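Local coordinates for protein phosphonopyruvate hydrolase (Variovorax sp., PDB 2HJP) that hydrolyses phosphonopyruvate to pyruvate and phosphate, breaking its carbon-phosphorus bond with the help of a divalent metal cation, at residues A[20-24]-A[44-48]; A[37-43]-A[76-81]; A[207-212]-A[228-234]. All blocks are in the same frame, centred on the assembly; numbering follows the deposited sequence.

All three contacts belong to one closed barrel of parallel strands. Contact 2 pairs strands 38-41 and 78-81, and contact 3 pairs strands 208-210 and 229-234. Strand 17-21, which enters contact 1, lies between 229-234 and 38-41. It bonds to both neighbours: Met-20 O is 2.8 Å from Trp-40 N, and Ala-21 N is 3.0 Å from Tyr-234 O. Contacts 2 and 3 also touch directly, with Trp-40 CD1 3.3 Å from Ile-233 CG2. Contacts 1 and 2 share the phosphonopyruvate, and contact 2 adds the magnesium ion. Contact 3 borders the same pocket through Val-211, whose side chain is about 4 Å from the ligand at the nearest atoms.

Contact 1: A[20-24]-A[44-48]. With NA (sodium ion), chain D; PPR (phosphonopyruvate), chain G.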
loop_
_atom_site.group_PDB
_atom_site.type_symbol
_atom_site.label_atom_id
_atom_site.label_comp_id
_atom_site.label_asym_id
_atom_site.label_seq_id
_atom_site.Cartn_x
_atom_site.Cartn_y
_atom_site.Cartn_z
ATOM N N MET A 20 -8.113 7.124 23.576
ATOM C CA MET A 20 -6.923 7.997 23.320
ATOM C C MET A 20 -6.417 7.902 21.874
ATOM O O MET A 20 -6.302 6.799 21.251
ATOM C CB MET A 20 -5.775 7.576 24.261
ATOM C CG MET A 20 -4.405 8.277 23.988
ATOM S SD MET A 20 -4.560 10.076 24.047
ATOM C CE MET A 20 -4.710 10.349 25.860
ATOM N N ALA A 21 -6.089 9.070 21.351
ATOM C CA ALA A 21 -5.540 9.149 20.020
ATOM C C ALA A 21 -4.234 8.330 19.881
ATOM O O ALA A 21 -3.437 8.211 20.831
ATOM C CB ALA A 21 -5.215 10.631 19.712
ATOM N N ALA A 22 -4.001 7.802 18.681
ATOM C CA ALA A 22 -2.776 7.109 18.385
ATOM C C ALA A 22 -2.464 7.331 16.913
ATOM O O ALA A 22 -3.374 7.259 16.085
ATOM C CB ALA A 22 -2.865 5.589 18.665
ATOM N N HIS A 23 -1.197 7.617 16.591
ATOM C CA HIS A 23 -0.796 7.810 15.170
ATOM C C HIS A 23 -0.016 6.569 14.636
ATOM O O HIS A 23 0.408 6.522 13.458
ATOM C CB HIS A 23 0.010 9.125 14.989
ATOM C CG HIS A 23 1.086 9.340 16.011
ATOM N ND1 HIS A 23 0.839 9.889 17.265
ATOM C CD2 HIS A 23 2.420 9.136 15.948
ATOM C CE1 HIS A 23 1.986 10.007 17.920
ATOM N NE2 HIS A 23 2.955 9.550 17.144
ATOM N N ASN A 24 0.239 5.584 15.502
ATOM C CA ASN A 24 0.870 4.328 15.070
ATOM C C ASN A 24 0.550 3.235 16.082
ATOM O O ASN A 24 -0.013 3.548 17.107
ATOM C CB ASN A 24 2.387 4.452 14.844
ATOM C CG ASN A 24 3.105 4.914 16.028
ATOM O OD1 ASN A 24 2.898 4.416 17.077
ATOM N ND2 ASN A 24 4.009 5.875 15.848
ATOM N N PHE A 44 -6.478 13.532 12.335
ATOM C CA PHE A 44 -5.639 14.683 12.580
ATOM C C PHE A 44 -4.230 14.170 12.953
ATOM O O PHE A 44 -3.182 14.643 12.419
ATOM C CB PHE A 44 -6.219 15.510 13.767
ATOM C CG PHE A 44 -5.334 16.684 14.148
ATOM C CD1 PHE A 44 -5.383 17.858 13.413
ATOM C CD2 PHE A 44 -4.405 16.562 15.174
ATOM C CE1 PHE A 44 -4.482 18.924 13.708
ATOM C CE2 PHE A 44 -3.532 17.587 15.469
ATOM C CZ PHE A 44 -3.580 18.790 14.712
ATOM N N GLU A 45 -4.197 13.217 13.881
ATOM C CA GLU A 45 -2.900 12.644 14.282
ATOM C C GLU A 45 -2.169 11.950 13.143
ATOM O O GLU A 45 -0.973 12.160 12.980
ATOM C CB GLU A 45 -3.034 11.648 15.406
ATOM C CG GLU A 45 -3.283 12.341 16.770
ATOM C CD GLU A 45 -2.392 11.789 17.863
ATOM O OE1 GLU A 45 -1.726 10.751 17.592
ATOM O OE2 GLU A 45 -2.369 12.372 18.969
ATOM N N LEU A 46 -2.862 11.127 12.344
ATOM C CA LEU A 46 -2.129 10.452 11.289
ATOM C C LEU A 46 -1.674 11.488 10.226
ATOM O O LEU A 46 -0.535 11.437 9.765
ATOM C CB LEU A 46 -3.007 9.374 10.649
ATOM C CG LEU A 46 -2.313 8.528 9.630
ATOM C CD1 LEU A 46 -1.142 7.815 10.249
ATOM C CD2 LEU A 46 -3.307 7.552 9.067
ATOM N N SER A 47 -2.528 12.433 9.836
ATOM C CA SER A 47 -2.065 13.412 8.847
ATOM C C SER A 47 -0.929 14.257 9.463
ATOM O O SER A 47 0.017 14.615 8.791
ATOM C CB SER A 47 -3.244 14.318 8.344
ATOM O OG SER A 47 -3.739 14.986 9.487
ATOM N N ALA A 48 -1.013 14.596 10.744
ATOM C CA ALA A 48 0.061 15.403 11.343
ATOM C C ALA A 48 1.371 14.607 11.278
ATOM O O ALA A 48 2.451 15.166 10.990
ATOM C CB ALA A 48 -0.288 15.777 12.810
HETATM NA NA NA D . 2.142 7.633 11.692
HETATM C C1 PPR G . -9.371 13.941 14.792
HETATM O O1 PPR G . -8.718 13.647 15.877
HETATM O "O2'" PPR G . -8.981 13.723 13.677
HETATM C C2 PPR G . -10.707 14.578 15.035
HETATM C C3 PPR G . -11.075 15.409 16.053
HETATM O O2 PPR G . -11.603 14.270 14.097
HETATM P P PPR G . -10.585 17.140 15.590
HETATM O O1P PPR G . -11.442 17.449 14.330
HETATM O O2P PPR G . -9.057 17.099 15.320
HETATM O O3P PPR G . -11.013 17.958 16.716
#
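His-23 and Glu-45 make the one hydrogen bond between the segments. His-23 ND1 donates to Glu-45 OE1 over 2.7 Å, with an N-H...O angle of 158°. The acceptor lies in the plane of the imidazole, at its edge. Glu-45 OE1 accepts on its syn side, with the donor well out of the carboxylate plane; ring and carboxylate planes stand 42° apart. The His-23 ring reaches this place because its CG sits between the backbone N and the carbonyl carbon (chi1 46°). The other carboxylate oxygen, Glu-45 OE2, accepts a bond from Ile-239 N, so both oxygens of this buried group have a donor.

Van der Waals contacts of methyl groups with oxygens flank the bond. The methyl of Ala-21 packs on the carboxylate, with CB 3.4 Å from Glu-45 OE2. Leu-46 reaches across with CD1, which lies 3.8 Å from His-23 O.

Each segment also touches a bound group. His-23 O binds the sodium ion at 2.7 Å, and Ser-49 OG is another of its ligands. Phe-44 N donates to the substrate carboxylate oxygen O2' of phosphonopyruvate at 2.8 Å.

The contact joins the end of strand 17-21 and the loop after it to helix 43-49. Helix 237-256 packs on His-23 and Glu-45 through Ala-238, and helix 25-34 packs on Ala-22. Ile-272 of the second subunit touches Ala-48.

Contact 2: A[37-43]-A[76-81]. With MG (magnesium ion), chain C; PPR (phosphonopyruvate), chain G.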
loop_
_atom_site.group_PDB
_atom_site.type_symbol
_atom_site.label_atom_id
_atom_site.label_comp_id
_atom_site.label_asym_id
_atom_site.label_seq_id
_atom_site.Cartn_x
_atom_site.Cartn_y
_atom_site.Cartn_z
ATOM N N GLY A 37 -9.744 2.958 27.688
ATOM C CA GLY A 37 -10.758 2.018 27.248
ATOM C C GLY A 37 -10.624 1.633 25.783
ATOM O O GLY A 37 -10.848 0.481 25.418
ATOM N N GLY A 38 -10.280 2.596 24.941
ATOM C CA GLY A 38 -10.139 2.269 23.537
ATOM C C GLY A 38 -9.142 3.227 22.855
ATOM O O GLY A 38 -8.625 4.176 23.501
ATOM N N ILE A 39 -8.856 2.957 21.591
ATOM C CA ILE A 39 -7.964 3.759 20.783
ATOM C C ILE A 39 -8.788 4.636 19.814
ATOM O O ILE A 39 -9.807 4.175 19.282
ATOM C CB ILE A 39 -7.010 2.830 19.938
ATOM C CG1 ILE A 39 -6.233 1.877 20.872
ATOM C CG2 ILE A 39 -6.072 3.688 19.044
ATOM C CD1 ILE A 39 -5.275 2.532 21.892
ATOM N N TRP A 40 -8.368 5.894 19.625
ATOM C CA TRP A 40 -9.020 6.810 18.687
ATOM C C TRP A 40 -8.060 6.875 17.472
ATOM O O TRP A 40 -6.922 7.402 17.580
ATOM C CB TRP A 40 -9.193 8.194 19.354
ATOM C CG TRP A 40 -9.514 9.343 18.455
ATOM C CD1 TRP A 40 -8.888 10.555 18.432
ATOM C CD2 TRP A 40 -10.585 9.438 17.494
ATOM N NE1 TRP A 40 -9.495 11.401 17.522
ATOM C CE2 TRP A 40 -10.529 10.740 16.932
ATOM C CE3 TRP A 40 -11.584 8.550 17.059
ATOM C CZ2 TRP A 40 -11.441 11.179 15.956
ATOM C CZ3 TRP A 40 -12.494 8.968 16.095
ATOM C CH2 TRP A 40 -12.418 10.279 15.543
ATOM N N GLY A 41 -8.514 6.340 16.338
ATOM C CA GLY A 41 -7.692 6.326 15.124
ATOM C C GLY A 41 -7.873 7.641 14.394
ATOM O O GLY A 41 -8.412 7.739 13.322
ATOM N N SER A 42 -7.381 8.665 15.048
ATOM C CA SER A 42 -7.432 10.053 14.648
ATOM C C SER A 42 -6.907 10.430 13.238
ATOM O O SER A 42 -5.773 10.150 12.928
ATOM C CB SER A 42 -6.602 10.855 15.681
ATOM O OG SER A 42 -6.567 12.222 15.269
ATOM N N GLY A 43 -7.725 11.073 12.410
ATOM C CA GLY A 43 -7.226 11.533 11.103
ATOM C C GLY A 43 -6.269 12.732 11.288
ATOM O O GLY A 43 -5.339 12.927 10.532
ATOM N N ILE A 76 -7.877 -3.809 22.847
ATOM C CA ILE A 76 -9.024 -2.990 23.219
ATOM C C ILE A 76 -9.669 -2.418 21.926
ATOM O O ILE A 76 -9.010 -2.402 20.893
ATOM C CB ILE A 76 -8.602 -1.845 24.201
ATOM C CG1 ILE A 76 -7.508 -0.973 23.570
ATOM C CG2 ILE A 76 -8.163 -2.481 25.545
ATOM C CD1 ILE A 76 -6.159 -1.559 23.398
ATOM N N PRO A 77 -10.945 -1.970 21.968
ATOM C CA PRO A 77 -11.629 -1.422 20.777
ATOM C C PRO A 77 -10.952 -0.213 20.121
ATOM O O PRO A 77 -10.428 0.685 20.802
ATOM C CB PRO A 77 -13.009 -1.000 21.309
ATOM C CG PRO A 77 -13.214 -1.912 22.487
ATOM C CD PRO A 77 -11.849 -1.949 23.142
ATOM N N LEU A 78 -11.048 -0.174 18.813
ATOM C CA LEU A 78 -10.485 0.909 18.010
ATOM C C LEU A 78 -11.694 1.621 17.395
ATOM O O LEU A 78 -12.560 0.965 16.779
ATOM C CB LEU A 78 -9.624 0.324 16.860
ATOM C CG LEU A 78 -9.259 1.337 15.771
ATOM C CD1 LEU A 78 -8.486 2.504 16.393
ATOM C CD2 LEU A 78 -8.400 0.586 14.657
ATOM N N ILE A 79 -11.744 2.935 17.577
ATOM C CA ILE A 79 -12.766 3.786 17.027
ATOM C C ILE A 79 -12.010 4.487 15.896
ATOM O O ILE A 79 -11.059 5.253 16.168
ATOM C CB ILE A 79 -13.188 4.835 18.050
ATOM C CG1 ILE A 79 -13.710 4.163 19.321
ATOM C CG2 ILE A 79 -14.202 5.800 17.398
ATOM C CD1 ILE A 79 -12.629 3.651 20.265
ATOM N N ALA A 80 -12.401 4.226 14.643
ATOM C CA ALA A 80 -11.734 4.863 13.509
ATOM C C ALA A 80 -12.434 6.133 12.994
ATOM O O ALA A 80 -13.662 6.147 12.821
ATOM C CB ALA A 80 -11.609 3.830 12.352
ATOM N N ASP A 81 -11.635 7.176 12.725
ATOM C CA ASP A 81 -12.104 8.431 12.161
ATOM C C ASP A 81 -12.213 8.281 10.607
ATOM O O ASP A 81 -11.203 8.085 9.940
ATOM C CB ASP A 81 -11.070 9.519 12.494
ATOM C CG ASP A 81 -11.454 10.899 11.995
ATOM O OD1 ASP A 81 -12.501 11.080 11.326
ATOM O OD2 ASP A 81 -10.657 11.828 12.287
HETATM MG MG MG C . -10.570 13.903 12.265
HETATM C C1 PPR G . -9.371 13.941 14.792
HETATM O O1 PPR G . -8.718 13.647 15.877
HETATM O "O2'" PPR G . -8.981 13.723 13.677
HETATM C C2 PPR G . -10.707 14.578 15.035
HETATM C C3 PPR G . -11.075 15.409 16.053
HETATM O O2 PPR G . -11.603 14.270 14.097
HETATM P P PPR G . -10.585 17.140 15.590
HETATM O O1P PPR G . -11.442 17.449 14.330
HETATM O O2P PPR G . -9.057 17.099 15.320
HETATM O O3P PPR G . -11.013 17.958 16.716
HETATM O O HOH W 1 -12.439 13.864 11.264
HETATM O O HOH W 2 -9.468 13.809 10.447
HETATM O O HOH W 3 -10.387 15.979 12.007
#
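Trp-40 and Asp-81 meet where two parallel strands end at the substrate. Asp-81 CB lies 3.4 Å from Trp-40 CH2, and the carboxylate plane is only 13° from that of the indole. With CG opposite the backbone N (chi1 165°), the indole extends past its neighbour Ile-79, which it crosses at about a right angle. Ile-79 CG2 touches Trp-40 CE3 and CZ3. At the far edge, Trp-40 NE1 donates to phosphonopyruvate O1 at 2.9 Å. Ser-42 OG donates to the same oxygen at 2.7 Å, so two bonds grip it. Without the indole, as with an alanine here, O1 would probably lose one of these two donors and a gap would open beside Ile-79 and Asp-81 CB.

Asp-81 OD2 binds the magnesium ion at 2.1 Å and also accepts a bond from Gly-43 N, which approaches on the anti side, tilted out of the carboxylate plane. The substrate oxygens O2' and O2 and three waters complete six ligands. Asp-81 OD1 accepts from Asp-83 N.

On the other face of the sheet, Ile-39 CG2 packs against Leu-78 CD1. Gly-41 N bonds to Ile-79 O at 2.8 Å, one of the bonds that set the parallel register.

Metal and substrate ligands at the C-terminal ends of neighbouring parallel strands are characteristic of a TIM-type barrel, here of the PEP mutase/isocitrate lyase superfamily.

Contact 3: A[207-212]-A[228-234]; sequences PLVLVP and KVGIVIY
Leu-210 and Val-229 pack across two parallel strands, their side chains crossing at about a right angle. Leu-210 CB leaves the strand on the same face as Leu-208 and Val-232. Its CG, opposite the carbonyl carbon (chi1 -56°), lies 3.9 Å from Val-229 CG1. At the tip, CD1 rests 3.8 Å from Val-229 CG2. Beyond the pair, Ile-223 of helix 220-224 packs on both side chains.

On the Leu-210 side, past the C-terminal end of strand 208-210, Pro-212 CD meets Val-232 CG2 at 3.6 Å. The opposite face carries Val-209 and Ile-231, which lie side by side with Val-209 CG1 3.8 Å from Ile-231 CG2.

The backbone ladder is interrupted by a beta bulge. Leu-208 O accepts from Gly-230 N at 2.8 Å and weakly from Ile-231 N, and the register shifts by one residue. Regular pairing then resumes, with Ile-233 N donating to Leu-210 O at 2.7 Å.

Strand 208-210, helix 220-224 and strand 229-234 form a beta-alpha-beta unit of the barrel. The side chains that meet between the strands are apolar. Lys-228 NZ bonds to Trp-202 O and Tyr-234 OH to Glu-220 OE1, both outside the segments. Hydrogen bonding along this seam therefore comes from the backbone, and the side chains contribute hydrophobic packing.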
loop_
_atom_site.group_PDB
_atom_site.type_symbol
_atom_site.label_atom_id
_atom_site.label_comp_id
_atom_site.label_asym_id
_atom_site.label_seq_id
_atom_site.Cartn_x
_atom_site.Cartn_y
_atom_site.Cartn_z
ATOM N N PRO A 207 -26.236 7.681 23.392
ATOM C CA PRO A 207 -25.199 8.413 24.127
ATOM C C PRO A 207 -24.434 9.416 23.339
ATOM O O PRO A 207 -24.277 9.307 22.119
ATOM C CB PRO A 207 -24.232 7.352 24.627
ATOM C CG PRO A 207 -24.784 6.064 24.232
ATOM C CD PRO A 207 -25.960 6.240 23.304
ATOM N N LEU A 208 -23.948 10.417 24.035
ATOM C CA LEU A 208 -23.118 11.427 23.385
ATOM C C LEU A 208 -21.632 11.121 23.519
ATOM O O LEU A 208 -21.204 10.357 24.431
ATOM C CB LEU A 208 -23.363 12.797 24.000
ATOM C CG LEU A 208 -24.799 13.244 23.856
ATOM C CD1 LEU A 208 -24.885 14.600 24.543
ATOM C CD2 LEU A 208 -25.270 13.272 22.337
ATOM N N VAL A 209 -20.870 11.704 22.602
ATOM C CA VAL A 209 -19.411 11.557 22.583
ATOM C C VAL A 209 -18.828 12.982 22.576
ATOM O O VAL A 209 -19.246 13.817 21.761
ATOM C CB VAL A 209 -18.899 10.840 21.284
ATOM C CG1 VAL A 209 -17.336 10.636 21.349
ATOM C CG2 VAL A 209 -19.655 9.536 21.047
ATOM N N LEU A 210 -17.874 13.225 23.479
ATOM C CA LEU A 210 -17.170 14.515 23.549
ATOM C C LEU A 210 -15.663 14.386 23.222
ATOM O O LEU A 210 -15.004 13.359 23.563
ATOM C CB LEU A 210 -17.297 15.119 24.978
ATOM C CG LEU A 210 -18.713 15.333 25.550
ATOM C CD1 LEU A 210 -18.727 15.964 26.937
ATOM C CD2 LEU A 210 -19.440 16.273 24.541
ATOM N N VAL A 211 -15.108 15.408 22.597
ATOM C CA VAL A 211 -13.661 15.476 22.299
ATOM C C VAL A 211 -13.318 16.850 22.890
ATOM O O VAL A 211 -13.352 17.870 22.190
ATOM C CB VAL A 211 -13.431 15.479 20.771
ATOM C CG1 VAL A 211 -11.888 15.455 20.445
ATOM C CG2 VAL A 211 -14.224 14.322 20.135
ATOM N N PRO A 212 -13.029 16.897 24.185
ATOM C CA PRO A 212 -12.710 18.115 24.949
ATOM C C PRO A 212 -11.376 18.792 24.742
ATOM O O PRO A 212 -10.961 19.548 25.592
ATOM C CB PRO A 212 -12.868 17.658 26.393
ATOM C CG PRO A 212 -12.311 16.237 26.346
ATOM C CD PRO A 212 -12.857 15.683 25.028
ATOM N N LYS A 228 -25.619 11.732 30.127
ATOM C CA LYS A 228 -25.901 11.539 28.697
ATOM C C LYS A 228 -24.685 11.210 27.806
ATOM O O LYS A 228 -24.874 10.790 26.665
ATOM C CB LYS A 228 -26.571 12.789 28.155
ATOM C CG LYS A 228 -27.968 13.006 28.709
ATOM C CD LYS A 228 -28.480 14.337 28.244
ATOM C CE LYS A 228 -29.942 14.498 28.752
ATOM N NZ LYS A 228 -30.323 15.839 28.485
ATOM N N VAL A 229 -23.470 11.446 28.330
ATOM C CA VAL A 229 -22.206 11.221 27.589
ATOM C C VAL A 229 -21.685 9.825 27.901
ATOM O O VAL A 229 -21.536 9.501 29.060
ATOM C CB VAL A 229 -21.135 12.243 28.081
ATOM C CG1 VAL A 229 -19.776 12.025 27.416
ATOM C CG2 VAL A 229 -21.619 13.629 27.815
ATOM N N GLY A 230 -21.419 9.005 26.881
ATOM C CA GLY A 230 -20.860 7.690 27.161
ATOM C C GLY A 230 -19.371 7.520 26.775
ATOM O O GLY A 230 -18.715 6.552 27.168
ATOM N N ILE A 231 -18.837 8.487 26.042
ATOM C CA ILE A 231 -17.475 8.379 25.575
ATOM C C ILE A 231 -16.730 9.699 25.586
ATOM O O ILE A 231 -17.274 10.683 25.174
ATOM C CB ILE A 231 -17.462 7.854 24.090
ATOM C CG1 ILE A 231 -17.991 6.440 24.026
ATOM C CG2 ILE A 231 -16.054 7.841 23.519
ATOM C CD1 ILE A 231 -18.468 5.988 22.644
ATOM N N VAL A 232 -15.504 9.736 26.095
ATOM C CA VAL A 232 -14.738 10.945 25.951
ATOM C C VAL A 232 -13.523 10.566 25.095
ATOM O O VAL A 232 -12.898 9.500 25.292
ATOM C CB VAL A 232 -14.279 11.504 27.266
ATOM C CG1 VAL A 232 -13.648 10.456 28.047
ATOM C CG2 VAL A 232 -13.308 12.704 26.995
ATOM N N ILE A 233 -13.191 11.400 24.114
ATOM C CA ILE A 233 -12.022 11.075 23.253
ATOM C C ILE A 233 -10.914 12.138 23.450
ATOM O O ILE A 233 -11.211 13.343 23.395
ATOM C CB ILE A 233 -12.435 11.104 21.738
ATOM C CG1 ILE A 233 -13.300 9.848 21.419
ATOM C CG2 ILE A 233 -11.165 11.144 20.788
ATOM C CD1 ILE A 233 -12.593 8.581 20.964
ATOM N N TYR A 234 -9.674 11.682 23.680
ATOM C CA TYR A 234 -8.504 12.589 23.768
ATOM C C TYR A 234 -8.017 12.631 22.338
ATOM O O TYR A 234 -7.383 11.699 21.809
ATOM C CB TYR A 234 -7.559 12.031 24.792
ATOM C CG TYR A 234 -8.232 12.142 26.160
ATOM C CD1 TYR A 234 -8.547 13.381 26.689
ATOM C CD2 TYR A 234 -8.579 11.000 26.886
ATOM C CE1 TYR A 234 -9.203 13.494 27.939
ATOM C CE2 TYR A 234 -9.236 11.079 28.146
ATOM C CZ TYR A 234 -9.539 12.351 28.647
ATOM O OH TYR A 234 -10.190 12.451 29.842
#